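Local coordinates for protein alpha-11 giardin (Giardia intestinalis, PDB 2II2) that is a calcium- and phospholipid-binding annexin, probably involved in attachment of the parasite to the intestinal mucosa and in organising its cytoskeleton, at residues 55-60 against 68-73; 91-96 against 215-220; 232-237 against 271-276; 238-243 against 254-259. All blocks are in the same frame, centred on the assembly; numbering follows the deposited sequence.

Contact 1: residues 55-60 against 68-73; sequences FLKKCI and VMALGW
Lys57 and Ala70 mark the closest backbone approach, with their CA atoms 7.1 Å apart. The two helical segments run almost exactly antiparallel, at 172°. Their axes stay 10.1 Å apart at the nearest point, so side chains fill the gap. Leu56 does most of this. Its CG stands anti to the backbone N (chi1 -178°), which sends both methyls across to the other helix. CD2 rests on Met69 CB at 4.1 Å. Leu56 CD1 reaches Trp73 CD1 at 4.0 Å, and the leucine and indole side chains cross at about a right angle. Met69 offers only the root of its chain here, because a bend at chi2 (-67°) takes the sulfur end elsewhere. On the outer side, Lys57 runs out extended beyond CG and lays CE against Ala70 CB at 3.6 Å. This methylene contact lets a charged, exposed side chain cover a buried alanine. The hairpin of helices 52-59 and 64-73 carries a calcium site of this annexin. Ile60, just past the first helix, and Glu66 bind calcium in another structure of this protein; no ion is bound here. Trp73 NE1 is hydrogen-bonded to Thr29 OG1 of helix 22-29, and its ring meets that of Phe52. Helix 9-18 reaches Leu56 through Leu17, while Phe305 of helix 298-306 packs on Met69.

Contact 2: residues 91-96 against 215-220; sequences VNDFRA and DKENAR
Glu217 reaches across to the N-terminal turn of helix 94-102, whose N-cap is Asp93. Glu217 OE2 lies 2.9 Å from Phe94 N and 3.4 Å from Arg95 N, both weak hydrogen bonds. Asp93 OD1 accepts a weak capping bond from Ala96 N and lies 3.9 Å from Glu217 OE2. The positive end of the helix dipole may thus offset two neighbouring negative charges. Glu217 OE1 lies in the plane of the Phe94 ring, at the edge, 3.5 Å from CD1. Arg95 crosses Glu217 at about a right angle, with Glu217 CG over one face of its guanidinium. Arg95 NH2 lies 3.4 Å from Lys216 CB. Arg220 arrives extended from CG to NE and lays its guanidinium face on Arg95 CB. Its NH1 gives a weak bond to Arg95 O at 3.2 Å, while NH2 forms a salt bridge with Asp99. Helix 249-263 packs against Arg95 through Met251, Gln255 and Arg258. Helix 137-147 touches Phe94, and helix 232-244 lies against Arg220.

Contact 3: residues 232-237 against 271-276; sequences PARAVA and WVHYAC
Stacking of an aliphatic chain on an imidazole dominates between Arg234 and His273. Arg234 CB lies over the ring face as a CH-pi contact, 3.7 Å from the centroid of the His273 ring and 15° off its normal. The arginine is extended from CG to NE, and CG and CD continue past ND1. The guanidinium plane, farther out, is turned only 13° from the ring plane. The backbone of helix 232-244 shares the same face, with Arg234 N 3.5 Å from His273 CD2. In His273, chi1 (-59°) swings the ring toward helix 232-244, and chi2 (-77°) turns one face to Arg234. Apolar packing comes next. Ala233 CB touches His273 CD2 at 3.8 Å. Ala237 CB meets His273 CB at 3.7 Å, and Tyr274 CB at 4.1 Å. Both segments fall within the annexin domain, where the first turns of helix 232-244 meet the short, irregular helix 270-274. Polar linkage is made by water. One molecule accepts from Arg234 NE at 3.0 Å and donates to His273 O, joining the arginine to the other backbone. The Tyr274 ring brings its edge near Ala237 O, with CD1 3.9 Å from that oxygen. Its hydroxyl is hydrogen-bonded to Asp283 OD2, and its ring also packs on Phe240, His241 and Val244 farther along helix 232-244.

Contact 4: residues 238-243 against 254-259; sequences YAFHSA and EQAARI. With SO4 (sulfate ion), chain C.
The Phe240 ring turns its edge to Ile259, whose CG2 lies near the ring plane, 4.1 Å from Phe240 CD1. The two residues belong to an antiparallel helical hairpin of the annexin domain, helices 232-244 and 249-263. Ala256 CB comes in obliquely at 4.0 Å from Phe240 CE1. Trp306 of helix 298-306 meets the same phenylalanine edge-to-face. His241 takes no part in the interface. Its ring stacks with Trp277, and in one of its two conformers NE2 makes a weak hydrogen bond to O3 of a sulfate ion, probably from the crystallisation liquor. The helix axes come within 8.7 Å and cross at -157°. Ala239, Ala243 and Ala256 permit this close approach. The CA atoms of Ala243 and Gln255 are 5.6 Å apart, and the two CB atoms touch. Ile259 fills the other end of the interface. Its CG1 branch, anti to the carbonyl carbon (chi1 -65°), carries CD1 onto the backbone at Ala239. Ile259 CD1 also packs on Ala239 CB at 3.8 Å. Gln255 supplies the polar part of a mostly apolar seam. Its chain runs extended beyond CG, so that the amide oxygen stands beside Ala243. Two waters donate to that buried oxygen. One is also hydrogen-bonded to Ser242 OG, in one of two serine conformers. The other bridges the helices, donating to Ala239 O at 2.8 Å and to Gln255 OE1 at 2.7 Å.

Contacts 3 and 4 share helix 232-244, and their centres are 12 Å apart. Between them Val236 CG1 reaches Ile259 CG2 at 3.9 Å. Contact 2 lies beside contact 4, again 12 Å between centres. There Arg95 CD rests on Gln255 NE2 at 3.4 Å, and Arg258 of contact 4 shares Asp99 with Arg220 of contact 2. Contact 1 holds Ile60 of a calcium site that is empty in this model. It touches contact 4 through Val68 and Leu71, which pack on Ala257 and Arg258. Contacts 2 and 3 stay clear of contact 1, with centres 25 and 26 Å from it.

Contact 1: residues 55-60 against 68-73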
loop_
_atom_site.group_PDB
_atom_site.type_symbol
_atom_site.label_atom_id
_atom_site.label_comp_id
_atom_site.label_asym_id
_atom_site.label_seq_id
_atom_site.Cartn_x
_atom_site.Cartn_y
_atom_site.Cartn_z
ATOM N N PHE A 55 -14.352 7.408 17.270
ATOM C CA PHE A 55 -15.771 7.738 17.159
ATOM C C PHE A 55 -16.296 7.375 15.779
ATOM O O PHE A 55 -17.360 6.818 15.664
ATOM C CB PHE A 55 -16.001 9.213 17.470
ATOM C CG PHE A 55 -17.456 9.624 17.477
ATOM C CD1 PHE A 55 -18.326 9.113 18.432
ATOM C CD2 PHE A 55 -17.947 10.552 16.558
ATOM C CE1 PHE A 55 -19.662 9.474 18.455
ATOM C CE2 PHE A 55 -19.289 10.921 16.564
ATOM C CZ PHE A 55 -20.154 10.402 17.520
ATOM N N LEU A 56 -15.533 7.692 14.731
ATOM C CA LEU A 56 -15.898 7.264 13.378
ATOM C C LEU A 56 -16.103 5.738 13.338
ATOM O O LEU A 56 -17.102 5.266 12.816
ATOM C CB LEU A 56 -14.863 7.751 12.372
ATOM C CG LEU A 56 -15.112 7.445 10.893
ATOM C CD1 LEU A 56 -14.411 8.453 10.021
ATOM C CD2 LEU A 56 -14.651 6.040 10.541
ATOM N N LYS A 57 -15.173 4.989 13.938
ATOM C CA LYS A 57 -15.280 3.531 13.921
ATOM C C LYS A 57 -16.475 3.049 14.739
ATOM O O LYS A 57 -17.093 2.045 14.381
ATOM C CB LYS A 57 -13.988 2.907 14.428
ATOM C CG LYS A 57 -12.810 2.997 13.481
ATOM C CD LYS A 57 -11.617 2.256 14.075
ATOM C CE LYS A 57 -10.319 2.498 13.329
ATOM N NZ LYS A 57 -9.146 2.008 14.108
ATOM N N LYS A 58 -16.797 3.761 15.822
ATOM C CA LYS A 58 -17.936 3.411 16.664
ATOM C C LYS A 58 -19.257 3.603 15.925
ATOM O O LYS A 58 -20.213 2.875 16.159
ATOM C CB LYS A 58 -17.926 4.235 17.954
ATOM C CG LYS A 58 -18.896 3.741 19.035
ATOM C CD LYS A 58 -18.974 4.702 20.217
ATOM C CE LYS A 58 -20.000 4.278 21.264
ATOM N NZ LYS A 58 -21.403 4.119 20.742
ATOM N N CYS A 59 -19.296 4.593 15.038
ATOM C CA CYS A 59 -20.518 4.950 14.320
ATOM C C CYS A 59 -20.715 4.156 13.029
ATOM O O CYS A 59 -21.848 3.840 12.663
ATOM C CB CYS A 59 -20.486 6.442 13.998
ATOM S SG CYS A 59 -20.705 7.505 15.434
ATOM N N ILE A 60 -19.613 3.906 12.323
ATOM C CA ILE A 60 -19.622 3.292 10.998
ATOM C C ILE A 60 -19.324 1.796 11.105
ATOM O O ILE A 60 -18.302 1.395 11.653
ATOM C CB ILE A 60 -18.587 3.972 10.080
ATOM C CG1 ILE A 60 -18.884 5.466 9.917
ATOM C CG2 ILE A 60 -18.503 3.295 8.711
ATOM C CD1 ILE A 60 -20.287 5.813 9.414
ATOM N N VAL A 68 -11.187 2.377 4.822
ATOM C CA VAL A 68 -10.646 3.448 3.986
ATOM C C VAL A 68 -10.801 4.798 4.677
ATOM O O VAL A 68 -9.926 5.668 4.607
ATOM C CB VAL A 68 -11.231 3.430 2.544
ATOM C CG1 VAL A 68 -12.662 3.937 2.491
ATOM C CG2 VAL A 68 -10.337 4.268 1.638
ATOM N N MET A 69 -11.910 4.979 5.381
ATOM C CA MET A 69 -12.138 6.222 6.112
ATOM C C MET A 69 -11.208 6.370 7.324
ATOM O O MET A 69 -10.620 7.457 7.567
ATOM C CB MET A 69 -13.603 6.313 6.549
ATOM C CG MET A 69 -14.550 6.764 5.488
ATOM S SD MET A 69 -14.192 8.493 5.085
ATOM C CE MET A 69 -15.285 8.782 3.691
ATOM N N ALA A 70 -11.071 5.290 8.099
ATOM C CA ALA A 70 -10.215 5.340 9.277
ATOM C C ALA A 70 -8.749 5.519 8.934
ATOM O O ALA A 70 -8.040 6.231 9.641
ATOM C CB ALA A 70 -10.411 4.118 10.161
ATOM N N LEU A 71 -8.306 4.862 7.858
ATOM C CA LEU A 71 -6.939 5.054 7.408
ATOM C C LEU A 71 -6.750 6.430 6.776
ATOM O O LEU A 71 -5.782 7.138 7.094
ATOM C CB LEU A 71 -6.537 3.953 6.418
ATOM C CG LEU A 71 -6.371 2.536 6.969
ATOM C CD1 LEU A 71 -6.094 1.576 5.825
ATOM C CD2 LEU A 71 -5.264 2.435 8.046
ATOM N N GLY A 72 -7.685 6.817 5.910
ATOM C CA GLY A 72 -7.568 8.080 5.186
ATOM C C GLY A 72 -7.618 9.299 6.111
ATOM O O GLY A 72 -6.927 10.287 5.864
ATOM N N TRP A 73 -8.420 9.249 7.175
ATOM C CA TRP A 73 -8.485 10.363 8.136
ATOM C C TRP A 73 -7.283 10.479 9.072
ATOM O O TRP A 73 -7.101 11.509 9.701
ATOM C CB TRP A 73 -9.778 10.265 8.966
ATOM C CG TRP A 73 -10.916 10.955 8.336
ATOM C CD1 TRP A 73 -11.913 10.428 7.565
ATOM C CD2 TRP A 73 -11.167 12.351 8.414
ATOM N NE1 TRP A 73 -12.781 11.425 7.175
ATOM C CE2 TRP A 73 -12.348 12.616 7.683
ATOM C CE3 TRP A 73 -10.522 13.417 9.060
ATOM C CZ2 TRP A 73 -12.895 13.905 7.563
ATOM C CZ3 TRP A 73 -11.078 14.707 8.941
ATOM C CH2 TRP A 73 -12.236 14.932 8.188
#

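Contact 2: residues 91-96 against 215-220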
loop_
_atom_site.group_PDB
_atom_site.type_symbol
_atom_site.label_atom_id
_atom_site.label_comp_id
_atom_site.label_asym_id
_atom_site.label_seq_id
_atom_site.Cartn_x
_atom_site.Cartn_y
_atom_site.Cartn_z
ATOM N N VAL A 91 -1.912 -14.852 11.277
ATOM C CA VAL A 91 -0.996 -15.278 10.205
ATOM C C VAL A 91 -0.528 -14.009 9.471
ATOM O O VAL A 91 -1.339 -13.136 9.135
ATOM C CB VAL A 91 -1.657 -16.268 9.241
ATOM C CG1 VAL A 91 -0.716 -16.650 8.127
ATOM C CG2 VAL A 91 -2.142 -17.520 9.982
ATOM N N ASN A 92 0.772 -13.886 9.225
ATOM C CA ASN A 92 1.287 -12.677 8.585
ATOM C C ASN A 92 0.619 -12.405 7.248
ATOM O O ASN A 92 0.596 -13.263 6.364
ATOM C CB ASN A 92 2.790 -12.733 8.393
ATOM C CG ASN A 92 3.540 -12.666 9.703
ATOM O OD1 ASN A 92 3.091 -12.041 10.670
ATOM N ND2 ASN A 92 4.705 -13.297 9.742
ATOM N N ASP A 93 0.075 -11.200 7.117
ATOM C CA ASP A 93 -0.490 -10.744 5.844
ATOM C C ASP A 93 0.633 -10.004 5.127
ATOM O O ASP A 93 0.885 -8.788 5.349
ATOM C CB ASP A 93 -1.663 -9.799 6.093
ATOM C CG ASP A 93 -2.272 -9.250 4.813
ATOM O OD1 ASP A 93 -1.686 -9.486 3.742
ATOM O OD2 ASP A 93 -3.316 -8.577 4.875
ATOM N N PHE A 94 1.383 -10.743 4.309
ATOM C CA PHE A 94 2.483 -10.130 3.601
ATOM C C PHE A 94 2.023 -9.027 2.658
ATOM O O PHE A 94 2.789 -8.087 2.401
ATOM C CB PHE A 94 3.299 -11.167 2.826
ATOM C CG PHE A 94 4.198 -11.984 3.695
ATOM C CD1 PHE A 94 4.012 -13.348 3.789
ATOM C CD2 PHE A 94 5.228 -11.400 4.423
ATOM C CE1 PHE A 94 4.860 -14.143 4.585
ATOM C CE2 PHE A 94 6.076 -12.185 5.231
ATOM C CZ PHE A 94 5.887 -13.551 5.303
ATOM N N ARG A 95 0.820 -9.138 2.101
ATOM C CA ARG A 95 0.392 -8.082 1.177
ATOM C C ARG A 95 0.415 -6.722 1.900
ATOM O O ARG A 95 0.890 -5.730 1.358
ATOM C CB ARG A 95 -0.998 -8.349 0.617
ATOM C CG ARG A 95 -1.080 -9.542 -0.297
ATOM C CD ARG A 95 -2.453 -9.607 -0.939
ATOM N NE ARG A 95 -2.520 -10.631 -1.971
ATOM C CZ ARG A 95 -2.672 -11.935 -1.740
ATOM N NH1 ARG A 95 -2.813 -12.395 -0.501
ATOM N NH2 ARG A 95 -2.706 -12.796 -2.756
ATOM N N ALA A 96 -0.109 -6.716 3.128
ATOM C CA ALA A 96 -0.213 -5.483 3.904
ATOM C C ALA A 96 1.168 -5.003 4.374
ATOM O O ALA A 96 1.480 -3.804 4.332
ATOM C CB ALA A 96 -1.138 -5.663 5.094
ATOM N N ASP A 215 2.976 -18.522 -5.811
ATOM C CA ASP A 215 2.390 -17.932 -4.603
ATOM C C ASP A 215 2.151 -16.448 -4.878
ATOM O O ASP A 215 3.067 -15.719 -5.217
ATOM C CB ASP A 215 3.314 -18.128 -3.403
ATOM C CG ASP A 215 2.766 -17.506 -2.149
ATOM O OD1 ASP A 215 2.086 -18.196 -1.384
ATOM O OD2 ASP A 215 3.031 -16.321 -1.921
ATOM N N LYS A 216 0.902 -16.033 -4.738
ATOM C CA LYS A 216 0.477 -14.712 -5.139
ATOM C C LYS A 216 1.103 -13.596 -4.305
ATOM O O LYS A 216 1.426 -12.527 -4.834
ATOM C CB LYS A 216 -1.046 -14.635 -5.070
ATOM C CG LYS A 216 -1.784 -15.518 -6.074
ATOM C CD LYS A 216 -3.287 -15.363 -5.921
ATOM C CE LYS A 216 -4.074 -16.023 -7.065
ATOM N NZ LYS A 216 -4.258 -17.491 -6.888
ATOM N N GLU A 217 1.298 -13.838 -3.012
ATOM C CA GLU A 217 1.920 -12.872 -2.137
ATOM C C GLU A 217 3.331 -12.627 -2.565
ATOM O O GLU A 217 3.780 -11.475 -2.576
ATOM C CB GLU A 217 1.925 -13.351 -0.687
ATOM C CG GLU A 217 0.644 -13.085 0.019
ATOM C CD GLU A 217 0.722 -13.365 1.492
ATOM O OE1 GLU A 217 1.253 -14.429 1.870
ATOM O OE2 GLU A 217 0.247 -12.511 2.264
ATOM N N ASN A 218 4.059 -13.703 -2.880
ATOM C CA ASN A 218 5.436 -13.594 -3.358
ATOM C C ASN A 218 5.498 -12.761 -4.642
ATOM O O ASN A 218 6.245 -11.781 -4.730
ATOM C CB ASN A 218 6.074 -14.970 -3.648
ATOM C CG ASN A 218 6.592 -15.700 -2.387
ATOM O OD1 ASN A 218 6.961 -15.087 -1.386
ATOM N ND2 ASN A 218 6.640 -17.029 -2.464
ATOM N N ALA A 219 4.717 -13.161 -5.645
ATOM C CA ALA A 219 4.758 -12.491 -6.953
ATOM C C ALA A 219 4.413 -11.016 -6.816
ATOM O O ALA A 219 5.068 -10.148 -7.372
ATOM C CB ALA A 219 3.810 -13.172 -7.943
ATOM N N ARG A 220 3.348 -10.756 -6.067
ATOM C CA ARG A 220 2.885 -9.395 -5.889
ATOM C C ARG A 220 3.943 -8.537 -5.204
ATOM O O ARG A 220 4.206 -7.388 -5.610
ATOM C CB ARG A 220 1.602 -9.392 -5.062
ATOM C CG ARG A 220 1.027 -8.025 -4.711
ATOM C CD ARG A 220 -0.081 -8.229 -3.726
ATOM N NE ARG A 220 -0.783 -7.023 -3.291
ATOM C CZ ARG A 220 -0.328 -6.191 -2.354
ATOM N NH1 ARG A 220 0.843 -6.413 -1.724
ATOM N NH2 ARG A 220 -1.029 -5.118 -2.016
#

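Contact 3: residues 232-237 against 271-276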
loop_
_atom_site.group_PDB
_atom_site.type_symbol
_atom_site.label_atom_id
_atom_site.label_comp_id
_atom_site.label_asym_id
_atom_site.label_seq_id
_atom_site.Cartn_x
_atom_site.Cartn_y
_atom_site.Cartn_z
ATOM N N PRO A 232 7.632 5.398 -7.634
ATOM C CA PRO A 232 6.797 5.047 -6.489
ATOM C C PRO A 232 5.321 4.881 -6.810
ATOM O O PRO A 232 4.682 3.936 -6.337
ATOM C CB PRO A 232 7.071 6.185 -5.528
ATOM C CG PRO A 232 8.536 6.451 -5.786
ATOM C CD PRO A 232 8.642 6.411 -7.289
ATOM N N ALA A 233 4.761 5.779 -7.615
ATOM C CA ALA A 233 3.326 5.705 -7.887
ATOM C C ALA A 233 2.960 4.540 -8.802
ATOM O O ALA A 233 1.808 4.149 -8.861
ATOM C CB ALA A 233 2.833 7.043 -8.463
ATOM N N ARG A 234 3.957 4.040 -9.534
ATOM C CA ARG A 234 3.770 2.854 -10.351
ATOM C C ARG A 234 3.592 1.609 -9.477
ATOM O O ARG A 234 2.833 0.701 -9.821
ATOM C CB ARG A 234 4.934 2.708 -11.349
ATOM C CG ARG A 234 4.650 1.739 -12.464
ATOM C CD ARG A 234 5.666 1.911 -13.541
ATOM N NE ARG A 234 5.379 1.070 -14.680
ATOM C CZ ARG A 234 6.129 1.000 -15.773
ATOM N NH1 ARG A 234 7.209 1.762 -15.866
ATOM N NH2 ARG A 234 5.787 0.172 -16.757
ATOM N N ALA A 235 4.339 1.540 -8.373
ATOM C CA ALA A 235 4.149 0.460 -7.416
ATOM C C ALA A 235 2.726 0.511 -6.853
ATOM O O ALA A 235 2.097 -0.536 -6.709
ATOM C CB ALA A 235 5.146 0.561 -6.282
ATOM N N VAL A 236 2.260 1.726 -6.540
ATOM C CA VAL A 236 0.912 1.878 -6.025
ATOM C C VAL A 236 -0.117 1.455 -7.076
ATOM O O VAL A 236 -1.070 0.744 -6.772
ATOM C CB VAL A 236 0.669 3.321 -5.559
ATOM C CG1 VAL A 236 -0.792 3.537 -5.141
ATOM C CG2 VAL A 236 1.585 3.677 -4.412
ATOM N N ALA A 237 0.083 1.887 -8.325
ATOM C CA ALA A 237 -0.823 1.482 -9.405
ATOM C C ALA A 237 -0.861 -0.038 -9.548
ATOM O O ALA A 237 -1.946 -0.611 -9.715
ATOM C CB ALA A 237 -0.393 2.100 -10.709
ATOM N N TRP A 271 -2.890 6.956 -10.984
ATOM C CA TRP A 271 -3.765 6.778 -12.167
ATOM C C TRP A 271 -3.006 6.879 -13.487
ATOM O O TRP A 271 -3.407 6.282 -14.481
ATOM C CB TRP A 271 -4.942 7.767 -12.142
ATOM C CG TRP A 271 -4.585 9.192 -12.012
ATOM C CD1 TRP A 271 -4.621 9.939 -10.872
ATOM C CD2 TRP A 271 -4.256 10.081 -13.077
ATOM N NE1 TRP A 271 -4.281 11.240 -11.159
ATOM C CE2 TRP A 271 -4.039 11.352 -12.505
ATOM C CE3 TRP A 271 -4.079 9.919 -14.462
ATOM C CZ2 TRP A 271 -3.682 12.488 -13.279
ATOM C CZ3 TRP A 271 -3.723 11.020 -15.222
ATOM C CH2 TRP A 271 -3.509 12.287 -14.626
ATOM N N VAL A 272 -1.915 7.634 -13.502
ATOM C CA VAL A 272 -1.065 7.743 -14.706
ATOM C C VAL A 272 -0.534 6.372 -15.088
ATOM O O VAL A 272 -0.584 5.962 -16.241
ATOM C CB VAL A 272 0.136 8.715 -14.456
ATOM C CG1 VAL A 272 1.094 8.729 -15.650
ATOM C CG2 VAL A 272 -0.356 10.142 -14.164
ATOM N N HIS A 273 0.033 5.684 -14.102
ATOM C CA HIS A 273 0.617 4.379 -14.322
ATOM C C HIS A 273 -0.411 3.297 -14.455
ATOM O O HIS A 273 -0.138 2.260 -15.046
ATOM C CB HIS A 273 1.554 4.025 -13.193
ATOM C CG HIS A 273 2.655 5.000 -13.038
ATOM N ND1 HIS A 273 3.747 5.016 -13.872
ATOM C CD2 HIS A 273 2.827 6.012 -12.159
ATOM C CE1 HIS A 273 4.561 5.985 -13.493
ATOM N NE2 HIS A 273 4.036 6.597 -12.451
ATOM N N TYR A 274 -1.575 3.499 -13.856
ATOM C CA TYR A 274 -2.614 2.497 -13.944
ATOM C C TYR A 274 -3.111 2.324 -15.381
ATOM O O TYR A 274 -3.638 1.270 -15.754
ATOM C CB TYR A 274 -3.770 2.836 -12.990
ATOM C CG TYR A 274 -4.828 1.754 -12.931
ATOM C CD1 TYR A 274 -4.795 0.752 -11.961
ATOM C CD2 TYR A 274 -5.869 1.684 -13.882
ATOM C CE1 TYR A 274 -5.773 -0.256 -11.945
ATOM C CE2 TYR A 274 -6.819 0.683 -13.871
ATOM C CZ TYR A 274 -6.764 -0.282 -12.895
ATOM O OH TYR A 274 -7.683 -1.282 -12.862
ATOM N N ALA A 275 -2.941 3.373 -16.185
ATOM C CA ALA A 275 -3.451 3.401 -17.558
ATOM C C ALA A 275 -3.003 2.200 -18.419
ATOM O O ALA A 275 -3.722 1.806 -19.362
ATOM C CB ALA A 275 -3.110 4.733 -18.223
ATOM N N CYS A 276 -1.875 1.584 -18.042
ATOM C CA CYS A 276 -1.364 0.295 -18.551
ATOM C C CYS A 276 -2.533 -0.702 -18.649
ATOM O O CYS A 276 -2.715 -1.417 -19.648
ATOM C CB CYS A 276 -0.244 -0.266 -17.590
ATOM S SG CYS A 276 0.429 -1.858 -18.010
HETATM O O HOH W 1 2.399 0.655 -15.026
#

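Contact 4: residues 238-243 against 254-259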
loop_
_atom_site.group_PDB
_atom_site.type_symbol
_atom_site.label_atom_id
_atom_site.label_comp_id
_atom_site.label_asym_id
_atom_site.label_seq_id
_atom_site.Cartn_x
_atom_site.Cartn_y
_atom_site.Cartn_z
ATOM N N TYR A 238 0.296 -0.704 -9.532
ATOM C CA TYR A 238 0.329 -2.174 -9.640
ATOM C C TYR A 238 -0.433 -2.814 -8.478
ATOM O O TYR A 238 -1.225 -3.732 -8.688
ATOM C CB TYR A 238 1.791 -2.660 -9.679
ATOM C CG TYR A 238 1.828 -4.163 -9.608
ATOM C CD1 TYR A 238 1.688 -4.945 -10.745
ATOM C CD2 TYR A 238 1.959 -4.814 -8.383
ATOM C CE1 TYR A 238 1.664 -6.320 -10.646
ATOM C CE2 TYR A 238 1.920 -6.177 -8.264
ATOM C CZ TYR A 238 1.782 -6.944 -9.383
ATOM O OH TYR A 238 1.742 -8.312 -9.239
ATOM N N ALA A 239 -0.199 -2.333 -7.262
ATOM C CA ALA A 239 -0.860 -2.889 -6.097
ATOM C C ALA A 239 -2.377 -2.725 -6.228
ATOM O O ALA A 239 -3.153 -3.639 -5.902
ATOM C CB ALA A 239 -0.354 -2.249 -4.841
ATOM N N PHE A 240 -2.808 -1.577 -6.726
ATOM C CA PHE A 240 -4.228 -1.314 -6.910
ATOM C C PHE A 240 -4.823 -2.260 -7.950
ATOM O O PHE A 240 -5.905 -2.830 -7.753
ATOM C CB PHE A 240 -4.482 0.182 -7.243
ATOM C CG PHE A 240 -5.914 0.576 -7.035
ATOM C CD1 PHE A 240 -6.368 0.924 -5.769
ATOM C CD2 PHE A 240 -6.816 0.548 -8.083
ATOM C CE1 PHE A 240 -7.687 1.220 -5.539
ATOM C CE2 PHE A 240 -8.146 0.875 -7.873
ATOM C CZ PHE A 240 -8.585 1.226 -6.588
ATOM N N HIS A 241 -4.087 -2.440 -9.053
ATOM C CA HIS A 241 -4.451 -3.421 -10.089
ATOM C C HIS A 241 -4.607 -4.825 -9.478
ATOM O O HIS A 241 -5.593 -5.547 -9.713
ATOM C CB HIS A 241 -3.385 -3.449 -11.202
ATOM C CG HIS A 241 -3.712 -4.402 -12.317
ATOM N ND1 HIS A 241 -4.849 -4.280 -13.088
ATOM C CD2 HIS A 241 -3.057 -5.488 -12.790
ATOM C CE1 HIS A 241 -4.881 -5.247 -13.986
ATOM N NE2 HIS A 241 -3.805 -5.996 -13.824
ATOM N N SER A 242 -3.622 -5.192 -8.657
ATOM C CA SER A 242 -3.637 -6.500 -8.029
ATOM C C SER A 242 -4.880 -6.699 -7.156
ATOM O O SER A 242 -5.380 -7.827 -7.033
ATOM C CB SER A 242 -2.363 -6.685 -7.219
ATOM O OG SER A 242 -2.308 -7.986 -6.685
ATOM N N ALA A 243 -5.377 -5.617 -6.560
ATOM C CA ALA A 243 -6.614 -5.646 -5.776
ATOM C C ALA A 243 -7.830 -5.774 -6.688
ATOM O O ALA A 243 -8.710 -6.623 -6.475
ATOM C CB ALA A 243 -6.733 -4.411 -4.944
ATOM N N GLU A 254 -10.683 -5.082 0.762
ATOM C CA GLU A 254 -9.723 -4.855 1.836
ATOM C C GLU A 254 -8.437 -4.221 1.319
ATOM O O GLU A 254 -7.932 -3.236 1.878
ATOM C CB GLU A 254 -9.419 -6.193 2.495
ATOM C CG GLU A 254 -8.374 -6.225 3.527
ATOM C CD GLU A 254 -8.007 -7.647 3.925
ATOM O OE1 GLU A 254 -8.174 -8.600 3.113
ATOM O OE2 GLU A 254 -7.520 -7.803 5.063
ATOM N N GLN A 255 -7.882 -4.811 0.274
ATOM C CA GLN A 255 -6.637 -4.308 -0.322
ATOM C C GLN A 255 -6.838 -2.915 -0.911
ATOM O O GLN A 255 -6.026 -1.983 -0.669
ATOM C CB GLN A 255 -6.152 -5.269 -1.401
ATOM C CG GLN A 255 -5.727 -6.607 -0.859
ATOM C CD GLN A 255 -5.561 -7.623 -1.955
ATOM O OE1 GLN A 255 -5.196 -7.279 -3.089
ATOM N NE2 GLN A 255 -5.716 -8.887 -1.604
ATOM N N ALA A 256 -7.927 -2.717 -1.654
ATOM C CA ALA A 256 -8.161 -1.425 -2.266
ATOM C C ALA A 256 -8.335 -0.331 -1.201
ATOM O O ALA A 256 -7.893 0.796 -1.386
ATOM C CB ALA A 256 -9.346 -1.492 -3.189
ATOM N N ALA A 257 -9.021 -0.670 -0.101
ATOM C CA ALA A 257 -9.216 0.277 0.991
ATOM C C ALA A 257 -7.871 0.692 1.589
ATOM O O ALA A 257 -7.630 1.879 1.837
ATOM C CB ALA A 257 -10.128 -0.315 2.051
ATOM N N ARG A 258 -6.990 -0.278 1.829
ATOM C CA ARG A 258 -5.692 0.039 2.412
ATOM C C ARG A 258 -4.810 0.879 1.496
ATOM O O ARG A 258 -4.221 1.872 1.927
ATOM C CB ARG A 258 -4.992 -1.250 2.795
ATOM C CG ARG A 258 -3.600 -1.047 3.326
ATOM C CD ARG A 258 -2.894 -2.348 3.688
ATOM N NE ARG A 258 -2.689 -3.235 2.548
ATOM C CZ ARG A 258 -3.282 -4.409 2.376
ATOM N NH1 ARG A 258 -4.218 -4.865 3.217
ATOM N NH2 ARG A 258 -2.941 -5.127 1.330
ATOM N N ILE A 259 -4.703 0.444 0.239
ATOM C CA ILE A 259 -3.893 1.146 -0.745
ATOM C C ILE A 259 -4.393 2.584 -0.900
ATOM O O ILE A 259 -3.593 3.536 -0.934
ATOM C CB ILE A 259 -3.910 0.379 -2.069
ATOM C CG1 ILE A 259 -3.237 -0.977 -1.902
ATOM C CG2 ILE A 259 -3.251 1.204 -3.167
ATOM C CD1 ILE A 259 -3.640 -2.004 -2.952
HETATM S S SO4 C . -1.013 -7.606 -16.517
HETATM O O1 SO4 C . -0.944 -9.055 -16.682
HETATM O O2 SO4 C . -2.185 -7.105 -17.228
HETATM O O3 SO4 C . -1.124 -7.278 -15.098
HETATM O O4 SO4 C . 0.190 -6.984 -17.065
HETATM O O HOH W 2 -3.254 -5.506 -3.828
HETATM O O HOH W 3 -3.351 -8.950 -4.353
#